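Cg3027-pa (Drosophila melanogaster, PDB 2VHH) probably hydrolyses N-carbamoyl-beta-alanine to beta-alanine, ammonia and carbon dioxide, a late step of pyrimidine degradation, and assembles as a homooctamer. Local coordinates at residues Ala77-Ile82 and Asn288-Glu293; Ala321-Ser326 and Leu345-Gln350; Ala158-Ile163 and Ile185-Arg190; His219-Thr224 and Asn249-Val254. All blocks are in the same frame, centred on the assembly; numbering follows the deposited sequence.

Contact 1 (Ala77-Ile82 and Asn288-Glu293); sequences AIQNSI and NRVGTE
Q79 is the first residue of 77-82 to meet 288-293. Its chi1 of 73° sets CG between the backbone N and the carbonyl carbon, and the chain then runs out extended. CB lies against N288 O, while Q79 NE2 passes V290 CG2 at 3.7 Å. The amide is gripped from outside: S318 OG bonds to OE1, and the carbonyl oxygens of S332 and K335 take bonds from NE2. N80 supplies the one hydrogen bond between the segments, from V290 N to N80 O at 3.3 Å. The N-H...O angle is 151°, but the donor stands above the carbonyl plane. Q119 NE2 reaches the same oxygen. S81 CB packs on V290 CG1 at 3.9 Å, and S81 OG bonds to D336 OD1. I82 CG2 comes to the edge of the R289 guanidinium, 3.6 Å from R289 NH1, and lies 3.7 Å from E293 OE2. R289 NH1 and E293 OE2 form a salt bridge of 2.8 Å, met on the syn side of the carboxylate. A methyl group thus packs beside an ion pair. I82 CD1 also rests on E293 CG at 3.9 Å. The contact joins the two sheets of the carbon-nitrogen hydrolase sandwich. Strand 72-79 lies between strands 337-344 and 115-118, with I78 on helix 90-110 and A77 facing strand 283-295 of the other sheet.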
loop_
_atom_site.group_PDB
_atom_site.type_symbol
_atom_site.label_atom_id
_atom_site.label_comp_id
_atom_site.label_asym_id
_atom_site.label_seq_id
_atom_site.Cartn_x
_atom_site.Cartn_y
_atom_site.Cartn_z
ATOM N N ALA C 77 -30.682 36.278 8.101
ATOM C CA ALA C 77 -29.850 36.472 6.935
ATOM C C ALA C 77 -30.147 37.855 6.357
ATOM O O ALA C 77 -31.296 38.180 6.071
ATOM C CB ALA C 77 -30.115 35.389 5.919
ATOM N N ILE C 78 -29.111 38.674 6.207
ATOM C CA ILE C 78 -29.267 40.021 5.659
ATOM C C ILE C 78 -28.745 40.115 4.214
ATOM O O ILE C 78 -27.542 39.981 3.961
ATOM C CB ILE C 78 -28.600 41.083 6.567
ATOM C CG1 ILE C 78 -29.337 41.175 7.904
ATOM C CG2 ILE C 78 -28.600 42.434 5.898
ATOM C CD1 ILE C 78 -28.558 41.869 9.014
ATOM N N GLN C 79 -29.667 40.328 3.276
ATOM C CA GLN C 79 -29.304 40.689 1.908
ATOM C C GLN C 79 -29.530 42.179 1.702
ATOM O O GLN C 79 -30.575 42.703 2.063
ATOM C CB GLN C 79 -30.049 39.836 0.850
ATOM C CG GLN C 79 -31.543 40.115 0.639
ATOM C CD GLN C 79 -32.145 39.325 -0.536
ATOM O OE1 GLN C 79 -31.944 38.120 -0.665
ATOM N NE2 GLN C 79 -32.889 40.011 -1.386
ATOM N N ASN C 80 -28.539 42.860 1.136
ATOM C CA ASN C 80 -28.628 44.298 0.918
ATOM C C ASN C 80 -27.881 44.773 -0.335
ATOM O O ASN C 80 -27.071 44.034 -0.910
ATOM C CB ASN C 80 -28.129 45.054 2.153
ATOM C CG ASN C 80 -26.614 45.092 2.241
ATOM O OD1 ASN C 80 -25.988 44.168 2.761
ATOM N ND2 ASN C 80 -26.016 46.173 1.738
ATOM N N SER C 81 -28.158 46.005 -0.751
ATOM C CA SER C 81 -27.388 46.648 -1.809
ATOM C C SER C 81 -26.408 47.667 -1.237
ATOM O O SER C 81 -26.490 48.030 -0.064
ATOM C CB SER C 81 -28.322 47.323 -2.816
ATOM O OG SER C 81 -29.217 48.209 -2.167
ATOM N N ILE C 82 -25.483 48.126 -2.075
ATOM C CA ILE C 82 -24.757 49.361 -1.811
ATOM C C ILE C 82 -25.661 50.578 -1.970
ATOM O O ILE C 82 -26.795 50.465 -2.433
ATOM C CB ILE C 82 -23.541 49.512 -2.744
ATOM C CG1 ILE C 82 -23.998 49.862 -4.161
ATOM C CG2 ILE C 82 -22.711 48.237 -2.746
ATOM C CD1 ILE C 82 -22.886 50.374 -5.052
ATOM N N ASN C 288 -27.495 36.180 -0.954
ATOM C CA ASN C 288 -26.933 36.895 -2.083
ATOM C C ASN C 288 -27.186 38.394 -2.028
ATOM O O ASN C 288 -28.231 38.848 -1.569
ATOM C CB ASN C 288 -27.436 36.328 -3.410
ATOM C CG ASN C 288 -26.652 36.854 -4.607
ATOM O OD1 ASN C 288 -25.486 37.234 -4.481
ATOM N ND2 ASN C 288 -27.289 36.887 -5.769
ATOM N N ARG C 289 -26.202 39.148 -2.506
ATOM C CA ARG C 289 -26.279 40.595 -2.700
ATOM C C ARG C 289 -27.466 40.968 -3.590
ATOM O O ARG C 289 -28.021 40.120 -4.293
ATOM C CB ARG C 289 -24.955 41.040 -3.329
ATOM C CG ARG C 289 -24.737 42.505 -3.566
ATOM C CD ARG C 289 -23.361 42.691 -4.162
ATOM N NE ARG C 289 -22.315 42.490 -3.160
ATOM C CZ ARG C 289 -21.582 43.463 -2.624
ATOM N NH1 ARG C 289 -21.765 44.724 -2.999
ATOM N NH2 ARG C 289 -20.656 43.169 -1.722
ATOM N N VAL C 290 -27.854 42.238 -3.561
ATOM C CA VAL C 290 -28.978 42.694 -4.359
ATOM C C VAL C 290 -28.651 44.018 -5.051
ATOM O O VAL C 290 -27.791 44.767 -4.592
ATOM C CB VAL C 290 -30.254 42.756 -3.489
ATOM C CG1 VAL C 290 -30.685 44.184 -3.165
ATOM C CG2 VAL C 290 -31.359 41.986 -4.151
ATOM N N GLY C 291 -29.312 44.285 -6.174
ATOM C CA GLY C 291 -29.166 45.560 -6.871
ATOM C C GLY C 291 -28.081 45.543 -7.920
ATOM O O GLY C 291 -27.330 44.582 -8.032
ATOM N N THR C 292 -28.006 46.610 -8.703
ATOM C CA THR C 292 -26.965 46.734 -9.715
ATOM C C THR C 292 -25.992 47.864 -9.346
ATOM O O THR C 292 -26.383 48.843 -8.719
ATOM C CB THR C 292 -27.555 46.873 -11.152
ATOM O OG1 THR C 292 -26.528 47.299 -12.059
ATOM C CG2 THR C 292 -28.725 47.867 -11.196
ATOM N N GLU C 293 -24.722 47.700 -9.709
ATOM C CA GLU C 293 -23.664 48.616 -9.290
ATOM C C GLU C 293 -22.865 49.114 -10.485
ATOM O O GLU C 293 -22.364 48.313 -11.266
ATOM C CB GLU C 293 -22.712 47.915 -8.322
ATOM C CG GLU C 293 -23.410 47.189 -7.174
ATOM C CD GLU C 293 -22.470 46.351 -6.318
ATOM O OE1 GLU C 293 -21.240 46.330 -6.583
ATOM O OE2 GLU C 293 -22.981 45.712 -5.368
#

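Contact 2 (Ala321-Ser326 and Leu345-Gln350); sequences AAPDGS and LNLCRQ
P323 and L347 carry the contact. L347 has CG anti to its own backbone N, at a chi1 of -167°. With a chi2 of 66° this brings L347 CD2 to the CG corner of the P323 ring. L347 CD2 lies 3.8 Å from P323 CG, and L347 CG follows at 4.1 Å from P323 CG. The two side chains run at a slant to each other. D324 approaches the same methyl from across, nearly at a right angle, with D324 OD1 3.8 Å from L347 CD2. Its chi1 of 71° folds CG back between N and the carbonyl carbon. There S326 OG donates to D324 OD1 at 2.5 Å, on the syn side of the carboxylate, and so helps to fix the acid's rotation. P323 and D324 are the central residues of a type I turn from A322 to G325; S326 follows it. G325 N bonds back to A322 O, and A322 N bonds to S326 O just beyond the turn. The turn sits in the loop between strands 308-315 and 337-344, and it packs on the first turn of helix 347-355. C348 adds a lighter touch, with C348 SG 4.3 Å from P323 CG. A322 CB reaches L347 CD2 only at 4.5 Å. F283 of strand 283-295 packs on A322, P323 and C348. Further along the helix, R349 NH2 makes a salt bridge to E176 of the second subunit.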
loop_
_atom_site.group_PDB
_atom_site.type_symbol
_atom_site.label_atom_id
_atom_site.label_comp_id
_atom_site.label_asym_id
_atom_site.label_seq_id
_atom_site.Cartn_x
_atom_site.Cartn_y
_atom_site.Cartn_z
ATOM N N ALA C 321 -32.239 26.312 3.490
ATOM C CA ALA C 321 -32.561 24.911 3.204
ATOM C C ALA C 321 -32.363 24.078 4.459
ATOM O O ALA C 321 -31.390 24.271 5.187
ATOM C CB ALA C 321 -31.700 24.382 2.075
ATOM N N ALA C 322 -33.301 23.171 4.716
ATOM C CA ALA C 322 -33.243 22.271 5.872
ATOM C C ALA C 322 -32.762 20.868 5.485
ATOM O O ALA C 322 -32.966 20.411 4.348
ATOM C CB ALA C 322 -34.592 22.189 6.533
ATOM N N PRO C 323 -32.126 20.168 6.436
ATOM C CA PRO C 323 -31.570 18.826 6.205
ATOM C C PRO C 323 -32.564 17.781 5.697
ATOM O O PRO C 323 -32.147 16.796 5.091
ATOM C CB PRO C 323 -31.067 18.414 7.591
ATOM C CG PRO C 323 -31.750 19.350 8.552
ATOM C CD PRO C 323 -31.875 20.625 7.812
ATOM N N ASP C 324 -33.852 17.975 5.947
ATOM C CA ASP C 324 -34.849 17.011 5.493
ATOM C C ASP C 324 -35.325 17.273 4.065
ATOM O O ASP C 324 -36.298 16.674 3.618
ATOM C CB ASP C 324 -36.043 16.950 6.454
ATOM C CG ASP C 324 -36.907 18.195 6.401
ATOM O OD1 ASP C 324 -36.366 19.308 6.285
ATOM O OD2 ASP C 324 -38.141 18.065 6.489
ATOM N N GLY C 325 -34.640 18.162 3.352
ATOM C CA GLY C 325 -34.975 18.452 1.957
ATOM C C GLY C 325 -35.968 19.584 1.753
ATOM O O GLY C 325 -36.228 19.985 0.609
ATOM N N SER C 326 -36.543 20.092 2.847
ATOM C CA SER C 326 -37.441 21.235 2.771
ATOM C C SER C 326 -36.633 22.529 2.761
ATOM O O SER C 326 -35.441 22.532 3.087
ATOM C CB SER C 326 -38.423 21.221 3.928
ATOM O OG SER C 326 -37.727 21.074 5.144
ATOM N N LEU C 345 -32.317 22.651 16.002
ATOM C CA LEU C 345 -31.073 22.054 15.549
ATOM C C LEU C 345 -31.062 20.531 15.692
ATOM O O LEU C 345 -30.158 19.851 15.194
ATOM C CB LEU C 345 -29.889 22.669 16.296
ATOM C CG LEU C 345 -29.411 24.057 15.855
ATOM C CD1 LEU C 345 -28.661 24.761 16.987
ATOM C CD2 LEU C 345 -28.543 23.969 14.598
ATOM N N ASN C 346 -32.072 19.998 16.366
ATOM C CA ASN C 346 -32.175 18.567 16.576
ATOM C C ASN C 346 -32.583 17.803 15.329
ATOM O O ASN C 346 -32.418 16.582 15.276
ATOM C CB ASN C 346 -33.114 18.257 17.738
ATOM C CG ASN C 346 -32.518 18.641 19.065
ATOM O OD1 ASN C 346 -31.346 19.021 19.140
ATOM N ND2 ASN C 346 -33.315 18.550 20.127
ATOM N N LEU C 347 -33.091 18.511 14.324
ATOM C CA LEU C 347 -33.481 17.866 13.077
ATOM C C LEU C 347 -32.304 17.186 12.394
ATOM O O LEU C 347 -32.480 16.176 11.722
ATOM C CB LEU C 347 -34.146 18.853 12.114
ATOM C CG LEU C 347 -34.867 18.248 10.901
ATOM C CD1 LEU C 347 -36.088 17.419 11.326
ATOM C CD2 LEU C 347 -35.265 19.315 9.901
ATOM N N CYS C 348 -31.108 17.733 12.581
ATOM C CA CYS C 348 -29.914 17.213 11.927
ATOM C C CYS C 348 -29.657 15.757 12.277
ATOM O O CYS C 348 -29.544 14.919 11.380
ATOM C CB CYS C 348 -28.708 18.077 12.244
ATOM S SG CYS C 348 -28.976 19.779 11.749
ATOM N N ARG C 349 -29.595 15.442 13.571
ATOM C CA ARG C 349 -29.354 14.060 13.976
ATOM C C ARG C 349 -30.494 13.163 13.521
ATOM O O ARG C 349 -30.266 12.058 13.043
ATOM C CB ARG C 349 -29.147 13.948 15.481
ATOM C CG ARG C 349 -29.033 12.527 15.957
ATOM C CD ARG C 349 -28.955 12.468 17.442
ATOM N NE ARG C 349 -27.686 13.009 17.892
ATOM C CZ ARG C 349 -27.349 13.134 19.164
ATOM N NH1 ARG C 349 -28.203 12.746 20.105
ATOM N NH2 ARG C 349 -26.165 13.646 19.492
ATOM N N GLN C 350 -31.720 13.653 13.661
ATOM C CA GLN C 350 -32.911 12.878 13.304
ATOM C C GLN C 350 -32.896 12.465 11.837
ATOM O O GLN C 350 -33.256 11.338 11.501
ATOM C CB GLN C 350 -34.199 13.641 13.629
ATOM C CG GLN C 350 -34.481 13.755 15.103
ATOM C CD GLN C 350 -35.599 14.720 15.433
ATOM O OE1 GLN C 350 -36.442 15.040 14.599
ATOM N NE2 GLN C 350 -35.616 15.182 16.670
#

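Contact 3 (Ala158-Ile163 and Ile185-Arg190); sequences AYNMVI and ISNSGR
N160 holds CG anti to its backbone N (chi1 -175°), while N187 tucks CG between N and the carbonyl carbon (chi1 54°). The two asparagines then lie side by side and point the same way. N187 ND2 donates to N160 OD1 at 3.0 Å. The amide planes are 33° apart, and the donor is tilted from the carbonyl plane, so the bond is not flat. E225 OE1 takes a second, weak bond from the same ND2. N187 CB fits close to the chain, 3.5 Å from M161 N, and N187 CA makes a CA-H...O contact with M161 O. N160 has positive phi and is the C-prime residue of the Schellman motif that ends helix 147-158. From there the chain enters strand 162-171. I163 and I185 form an antiparallel hydrogen-bonded pair: I163 N to I185 O is 3.0 Å, and I185 N to I163 O is 2.9 Å. Strands 162-171, 177-185 and 191-196 are neighbours in chain order at one side of the seven-stranded sheet, and this contact lies where the second turns into the third. Both isoleucine side chains point to one face and pack on L152 of helix 147-158. V162 CG1 lies 3.5 Å from I185 O. The corner itself is a type I turn from S186 to G189. S186 OG accepts from S188 N at 3.1 Å, an ST turn. E385 of the third subunit bonds to both serine hydroxyls, OE2 to S186 OG and OE1 to S188 OG.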
loop_
_atom_site.group_PDB
_atom_site.type_symbol
_atom_site.label_atom_id
_atom_site.label_comp_id
_atom_site.label_asym_id
_atom_site.label_seq_id
_atom_site.Cartn_x
_atom_site.Cartn_y
_atom_site.Cartn_z
ATOM N N ALA C 158 -24.312 43.900 22.758
ATOM C CA ALA C 158 -25.531 44.584 23.177
ATOM C C ALA C 158 -26.797 43.791 22.872
ATOM O O ALA C 158 -27.736 43.825 23.651
ATOM C CB ALA C 158 -25.608 45.968 22.554
ATOM N N TYR C 159 -26.820 43.087 21.744
ATOM C CA TYR C 159 -27.995 42.323 21.346
ATOM C C TYR C 159 -27.896 40.847 21.698
ATOM O O TYR C 159 -28.737 40.066 21.289
ATOM C CB TYR C 159 -28.234 42.438 19.846
ATOM C CG TYR C 159 -28.599 43.812 19.325
ATOM C CD1 TYR C 159 -28.112 44.246 18.099
ATOM C CD2 TYR C 159 -29.438 44.669 20.039
ATOM C CE1 TYR C 159 -28.442 45.485 17.589
ATOM C CE2 TYR C 159 -29.769 45.920 19.540
ATOM C CZ TYR C 159 -29.263 46.314 18.307
ATOM O OH TYR C 159 -29.569 47.536 17.774
ATOM N N ASN C 160 -26.872 40.464 22.453
ATOM C CA ASN C 160 -26.604 39.055 22.749
ATOM C C ASN C 160 -26.795 38.121 21.544
ATOM O O ASN C 160 -27.556 37.154 21.616
ATOM C CB ASN C 160 -27.430 38.572 23.950
ATOM C CG ASN C 160 -27.079 37.151 24.366
ATOM O OD1 ASN C 160 -25.908 36.782 24.448
ATOM N ND2 ASN C 160 -28.095 36.345 24.611
ATOM N N MET C 161 -26.112 38.416 20.440
ATOM C CA MET C 161 -26.200 37.566 19.246
ATOM C C MET C 161 -24.859 37.347 18.536
ATOM O O MET C 161 -24.015 38.242 18.500
ATOM C CB MET C 161 -27.289 38.061 18.269
ATOM C CG MET C 161 -27.072 39.446 17.624
ATOM S SD MET C 161 -28.370 40.036 16.459
ATOM C CE MET C 161 -29.854 39.381 17.213
ATOM N N VAL C 162 -24.673 36.136 18.010
ATOM C CA VAL C 162 -23.521 35.786 17.171
ATOM C C VAL C 162 -23.669 36.518 15.842
ATOM O O VAL C 162 -24.738 36.493 15.236
ATOM C CB VAL C 162 -23.439 34.248 16.911
ATOM C CG1 VAL C 162 -22.317 33.891 15.928
ATOM C CG2 VAL C 162 -23.254 33.494 18.207
ATOM N N ILE C 163 -22.609 37.186 15.401
ATOM C CA ILE C 163 -22.617 37.861 14.108
ATOM C C ILE C 163 -21.540 37.277 13.192
ATOM O O ILE C 163 -20.371 37.199 13.563
ATOM C CB ILE C 163 -22.463 39.400 14.262
ATOM C CG1 ILE C 163 -23.629 39.948 15.094
ATOM C CG2 ILE C 163 -22.355 40.082 12.893
ATOM C CD1 ILE C 163 -23.713 41.456 15.218
ATOM N N ILE C 185 -18.098 36.580 15.203
ATOM C CA ILE C 185 -18.076 37.311 16.466
ATOM C C ILE C 185 -19.075 36.650 17.404
ATOM O O ILE C 185 -20.219 36.420 17.035
ATOM C CB ILE C 185 -18.434 38.799 16.262
ATOM C CG1 ILE C 185 -17.471 39.450 15.271
ATOM C CG2 ILE C 185 -18.340 39.546 17.565
ATOM C CD1 ILE C 185 -18.040 40.659 14.544
ATOM N N SER C 186 -18.622 36.330 18.609
ATOM C CA SER C 186 -19.457 35.697 19.618
ATOM C C SER C 186 -20.500 36.658 20.183
ATOM O O SER C 186 -20.331 37.883 20.116
ATOM C CB SER C 186 -18.584 35.185 20.755
ATOM O OG SER C 186 -19.375 34.806 21.866
ATOM N N ASN C 187 -21.570 36.094 20.751
ATOM C CA ASN C 187 -22.598 36.890 21.441
ATOM C C ASN C 187 -22.095 37.590 22.710
ATOM O O ASN C 187 -22.790 38.422 23.282
ATOM C CB ASN C 187 -23.841 36.053 21.761
ATOM C CG ASN C 187 -23.516 34.797 22.521
ATOM O OD1 ASN C 187 -22.478 34.192 22.304
ATOM N ND2 ASN C 187 -24.413 34.386 23.408
ATOM N N SER C 188 -20.887 37.252 23.144
ATOM C CA SER C 188 -20.251 37.950 24.247
ATOM C C SER C 188 -19.606 39.244 23.752
ATOM O O SER C 188 -19.283 40.128 24.541
ATOM C CB SER C 188 -19.208 37.056 24.940
ATOM O OG SER C 188 -18.008 36.982 24.193
ATOM N N GLY C 189 -19.422 39.346 22.440
ATOM C CA GLY C 189 -18.758 40.499 21.841
ATOM C C GLY C 189 -17.319 40.208 21.443
ATOM O O GLY C 189 -16.694 40.999 20.731
ATOM N N ARG C 190 -16.793 39.073 21.897
ATOM C CA ARG C 190 -15.404 38.699 21.621
ATOM C C ARG C 190 -15.259 38.056 20.252
ATOM O O ARG C 190 -16.171 37.384 19.775
ATOM C CB ARG C 190 -14.837 37.796 22.727
ATOM C CG ARG C 190 -14.895 38.457 24.112
ATOM C CD ARG C 190 -13.774 38.032 25.053
ATOM N NE ARG C 190 -13.936 36.673 25.590
ATOM C CZ ARG C 190 -13.098 35.658 25.345
ATOM N NH1 ARG C 190 -12.036 35.833 24.563
ATOM N NH2 ARG C 190 -13.307 34.466 25.894
#

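Contact 4 (His219-Thr224 and Asn249-Val254); sequences HPVFET and NGAEIV
The N249 amide is gripped at both ends. N249 ND2 reaches H219 O across the contact at 2.7 Å. The N-H...O angle is 123°, so this bond is weak despite its length. At the other end, N249 OD1 accepts from Q381 N of the third subunit. N249 ND2 also lies 3.6 Å from H219 CB. The histidine ring leads away from N249, and F246 of helix 240-248 meets it edge to face. H219 NE2 is held by Y366 OH of the third subunit and, weakly, by N242 OD1. V221 provides the apolar half. Its CG1 is anti to the backbone N (chi1 172°), which turns CG2 beside that N and toward N249. V221 CG2 is 3.5 Å from N249 CB and 3.9 Å from A251 CB. V221 CG1 lies over the backbone, 3.9 Å from A251 CA. Both branches rest on the same side of the chain where it leaves helix 240-248. G250, with positive phi, closes that helix in a Schellman motif, and strand 253-258 begins soon after. Strand 221-224 is an edge strand of the five-stranded sheet within the chain. At V221, F222 and E223 it pairs in parallel with a strand of the third subunit, so the sheet continues through the interface. The chemistry is divided accordingly. Valine and alanine methyls hold the edge strand to the helix end, while the polar ends of N249 and H219 find their stronger partners in the neighbouring subunit.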
loop_
_atom_site.group_PDB
_atom_site.type_symbol
_atom_site.label_atom_id
_atom_site.label_comp_id
_atom_site.label_asym_id
_atom_site.label_seq_id
_atom_site.Cartn_x
_atom_site.Cartn_y
_atom_site.Cartn_z
ATOM N N HIS C 219 -11.377 23.960 6.987
ATOM C CA HIS C 219 -12.837 23.957 7.009
ATOM C C HIS C 219 -13.343 24.095 8.458
ATOM O O HIS C 219 -13.951 23.168 8.995
ATOM C CB HIS C 219 -13.383 22.691 6.311
ATOM C CG HIS C 219 -13.020 22.598 4.862
ATOM N ND1 HIS C 219 -11.808 22.106 4.425
ATOM C CD2 HIS C 219 -13.703 22.947 3.747
ATOM C CE1 HIS C 219 -11.755 22.167 3.107
ATOM N NE2 HIS C 219 -12.895 22.671 2.670
ATOM N N PRO C 220 -13.096 25.260 9.094
ATOM C CA PRO C 220 -13.386 25.382 10.522
ATOM C C PRO C 220 -14.874 25.437 10.831
ATOM O O PRO C 220 -15.654 26.002 10.069
ATOM C CB PRO C 220 -12.717 26.703 10.912
ATOM C CG PRO C 220 -12.690 27.490 9.677
ATOM C CD PRO C 220 -12.558 26.515 8.542
ATOM N N VAL C 221 -15.256 24.829 11.944
ATOM C CA VAL C 221 -16.630 24.884 12.434
ATOM C C VAL C 221 -16.603 25.565 13.803
ATOM O O VAL C 221 -15.830 25.187 14.680
ATOM C CB VAL C 221 -17.274 23.457 12.490
ATOM C CG1 VAL C 221 -18.643 23.472 13.171
ATOM C CG2 VAL C 221 -17.401 22.882 11.089
ATOM N N PHE C 222 -17.440 26.588 13.958
ATOM C CA PHE C 222 -17.467 27.420 15.164
ATOM C C PHE C 222 -18.504 26.930 16.156
ATOM O O PHE C 222 -19.692 26.863 15.847
ATOM C CB PHE C 222 -17.722 28.886 14.795
ATOM C CG PHE C 222 -16.711 29.443 13.840
ATOM C CD1 PHE C 222 -16.887 29.313 12.471
ATOM C CD2 PHE C 222 -15.567 30.066 14.313
ATOM C CE1 PHE C 222 -15.940 29.805 11.588
ATOM C CE2 PHE C 222 -14.619 30.563 13.443
ATOM C CZ PHE C 222 -14.805 30.434 12.074
ATOM N N GLU C 223 -18.030 26.565 17.340
ATOM C CA GLU C 223 -18.894 26.099 18.410
ATOM C C GLU C 223 -19.374 27.270 19.249
ATOM O O GLU C 223 -18.643 27.809 20.083
ATOM C CB GLU C 223 -18.183 25.053 19.277
ATOM C CG GLU C 223 -18.938 24.693 20.568
ATOM C CD GLU C 223 -18.770 23.237 20.974
ATOM O OE1 GLU C 223 -17.671 22.663 20.731
ATOM O OE2 GLU C 223 -19.748 22.673 21.533
ATOM N N THR C 224 -20.616 27.661 19.009
ATOM C CA THR C 224 -21.220 28.778 19.705
ATOM C C THR C 224 -22.337 28.215 20.570
ATOM O O THR C 224 -22.706 27.048 20.434
ATOM C CB THR C 224 -21.793 29.816 18.709
ATOM O OG1 THR C 224 -23.080 29.384 18.251
ATOM C CG2 THR C 224 -20.869 29.993 17.509
ATOM N N ASN C 249 -16.790 17.872 9.747
ATOM C CA ASN C 249 -16.354 18.591 10.939
ATOM C C ASN C 249 -17.479 18.889 11.927
ATOM O O ASN C 249 -17.237 19.495 12.967
ATOM C CB ASN C 249 -15.627 19.875 10.559
ATOM C CG ASN C 249 -14.222 19.624 10.073
ATOM O OD1 ASN C 249 -13.540 18.731 10.552
ATOM N ND2 ASN C 249 -13.774 20.428 9.127
ATOM N N GLY C 250 -18.695 18.457 11.602
ATOM C CA GLY C 250 -19.809 18.483 12.550
ATOM C C GLY C 250 -20.675 19.726 12.524
ATOM O O GLY C 250 -21.351 20.036 13.499
ATOM N N ALA C 251 -20.674 20.433 11.402
ATOM C CA ALA C 251 -21.465 21.641 11.265
ATOM C C ALA C 251 -22.970 21.362 11.263
ATOM O O ALA C 251 -23.430 20.350 10.722
ATOM C CB ALA C 251 -21.064 22.359 10.009
ATOM N N GLU C 252 -23.727 22.278 11.858
ATOM C CA GLU C 252 -25.180 22.188 11.937
ATOM C C GLU C 252 -25.857 23.196 11.029
ATOM O O GLU C 252 -26.898 22.906 10.445
ATOM C CB GLU C 252 -25.620 22.381 13.392
ATOM C CG GLU C 252 -25.560 21.066 14.160
ATOM C CD GLU C 252 -25.715 21.201 15.662
ATOM O OE1 GLU C 252 -26.546 20.448 16.214
ATOM O OE2 GLU C 252 -24.999 22.024 16.290
ATOM N N ILE C 253 -25.275 24.390 10.938
ATOM C CA ILE C 253 -25.730 25.417 9.998
ATOM C C ILE C 253 -24.503 25.899 9.232
ATOM O O ILE C 253 -23.499 26.313 9.834
ATOM C CB ILE C 253 -26.426 26.616 10.705
ATOM C CG1 ILE C 253 -27.575 26.153 11.606
ATOM C CG2 ILE C 253 -26.969 27.587 9.681
ATOM C CD1 ILE C 253 -27.915 27.123 12.736
ATOM N N VAL C 254 -24.569 25.811 7.910
ATOM C CA VAL C 254 -23.498 26.323 7.075
ATOM C C VAL C 254 -24.033 27.533 6.330
ATOM O O VAL C 254 -25.000 27.429 5.574
ATOM C CB VAL C 254 -22.965 25.271 6.082
ATOM C CG1 VAL C 254 -21.885 25.883 5.210
ATOM C CG2 VAL C 254 -22.405 24.070 6.826
#

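In the fold
Contact 1 opens first, at the end of strand 72-79, and closes only at 288-293, tying the two sheets together over some 200 residues. Two short loops close within that span, one after the other. Contact 3 joins the end of helix 147-158 to the turn after strand 177-185. Contact 4 joins edge strand 221-224 to the end of helix 240-248. They meet where V162 packs on T224, and both touch the third subunit. Contact 2 follows contact 1 in series and fastens a loop to helix 347-355. It touches contact 4 through L345 on E252 and I253. No loops cross. Contacts 1 and 2 lie about 27 Å apart, centre to centre.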